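Side-chain contact in RILP-like protein 2 (Mus musculus, PDB 4KP3), which helps shape neurons by promoting dendritic spine formation and maintenance, and takes part in protein transport, including transport away from primary cilia: residues E[90-93]-E[94-97]. Numbering follows the deposited sequence.
Sequences DNLK and QEVE
Torsions run the side chains of Leu92 and Glu95 alongside each other in one direction: Leu92 holds CG beside its backbone N (chi1 -82°), whereas Glu95 turns CG anti to its own N (chi1 178°) and runs extended to the carboxylate. Methyl CD2 of Leu92 thus comes alongside carboxylate oxygen OE2 of Glu95 at 4.0 Å, a loose apolar-to-polar contact one turn apart on the same helix. The other carboxylate oxygen, OE1, makes a salt bridge to NH1 of Arg100 in the second subunit, so the acid's strongest polar partner lies on that subunit. Within the helix, Val96 has CG1 anti to its backbone N, which leaves CG2 beside that N and 3.3 Å from Leu92 O. Leu92 O also accepts the hydrogen bond from Val96 N, 2.9 Å long and nearly straight (N-H...O 168°), so the methyl merely lies against an oxygen that the amide grips. Gln94 repeats the pattern on another side of the helix, where its CG approaches Asp90 O at 3.2 Å while its N donates to the same carbonyl. Asn91 O receives Glu95 N at 3.0 Å, and Lys93 O receives Glu97 N at 3.1 Å. Lys93 is stretched out from the helix, and its NZ has a long, weak ion pair with Glu88 of the second subunit. Leu92 packs on Arg89 of that subunit, and Val96, buried here, on its Glu95. The successive i to i+4 backbone bonds are those of an alpha-helix; Leu92 and Val96, four apart and both packed on the second subunit, are consistent with a coiled coil, here near the C-terminal end of the long helix 55-100 in the dimerising RH1 domain.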
# COMPACT_ATOMS: atom_id res chain seq x y z
N ASP E 90 38.15 7.69 0.61
CA ASP E 90 38.86 8.80 -0.03
C ASP E 90 40.05 9.24 0.81
O ASP E 90 41.16 9.41 0.29
CB ASP E 90 37.92 9.99 -0.26
CG ASP E 90 36.81 9.69 -1.25
OD1 ASP E 90 36.91 8.67 -1.97
OD2 ASP E 90 35.83 10.46 -1.29
N ASN E 91 39.83 9.40 2.11
CA ASN E 91 40.89 9.79 3.03
C ASN E 91 42.02 8.77 3.08
O ASN E 91 43.20 9.13 3.09
CB ASN E 91 40.34 10.07 4.43
CG ASN E 91 39.55 11.37 4.51
OD1 ASN E 91 39.92 12.37 3.89
ND2 ASN E 91 38.47 11.36 5.28
N LEU E 92 41.66 7.49 3.10
CA LEU E 92 42.65 6.41 3.12
C LEU E 92 43.49 6.39 1.85
O LEU E 92 44.69 6.13 1.90
CB LEU E 92 41.97 5.06 3.35
CG LEU E 92 41.66 4.73 4.81
CD1 LEU E 92 40.70 3.56 4.93
CD2 LEU E 92 42.96 4.46 5.56
N LYS E 93 42.86 6.66 0.71
CA LYS E 93 43.59 6.71 -0.56
C LYS E 93 44.59 7.86 -0.59
O LYS E 93 45.67 7.73 -1.19
CB LYS E 93 42.63 6.78 -1.75
CG LYS E 93 42.42 5.43 -2.43
CD LYS E 93 41.50 5.51 -3.64
CE LYS E 93 41.43 4.17 -4.35
NZ LYS E 93 40.39 4.12 -5.42
N GLN E 94 44.27 8.97 0.05
CA GLN E 94 45.21 10.08 0.14
C GLN E 94 46.38 9.73 1.04
O GLN E 94 47.54 10.04 0.74
CB GLN E 94 44.51 11.35 0.62
CG GLN E 94 43.33 11.75 -0.25
CD GLN E 94 42.95 13.20 -0.10
OE1 GLN E 94 42.92 13.75 1.00
NE2 GLN E 94 42.66 13.85 -1.23
N GLU E 95 46.09 9.06 2.16
CA GLU E 95 47.14 8.64 3.08
C GLU E 95 48.09 7.62 2.42
O GLU E 95 49.31 7.76 2.51
CB GLU E 95 46.54 8.07 4.37
CG GLU E 95 47.56 7.57 5.37
CD GLU E 95 46.93 7.12 6.68
OE1 GLU E 95 47.68 6.80 7.63
OE2 GLU E 95 45.69 7.09 6.76
N VAL E 96 47.53 6.62 1.75
CA VAL E 96 48.33 5.60 1.05
C VAL E 96 49.25 6.21 -0.01
O VAL E 96 50.40 5.80 -0.15
CB VAL E 96 47.43 4.52 0.40
CG1 VAL E 96 48.23 3.66 -0.57
CG2 VAL E 96 46.78 3.65 1.47
N GLU E 97 48.73 7.19 -0.75
CA GLU E 97 49.51 7.86 -1.78
C GLU E 97 50.75 8.55 -1.19
O GLU E 97 51.84 8.46 -1.75
CB GLU E 97 48.65 8.88 -2.53
CG GLU E 97 49.43 9.84 -3.40
CD GLU E 97 48.52 10.83 -4.11
OE1 GLU E 97 47.31 10.54 -4.23
OE2 GLU E 97 49.02 11.89 -4.55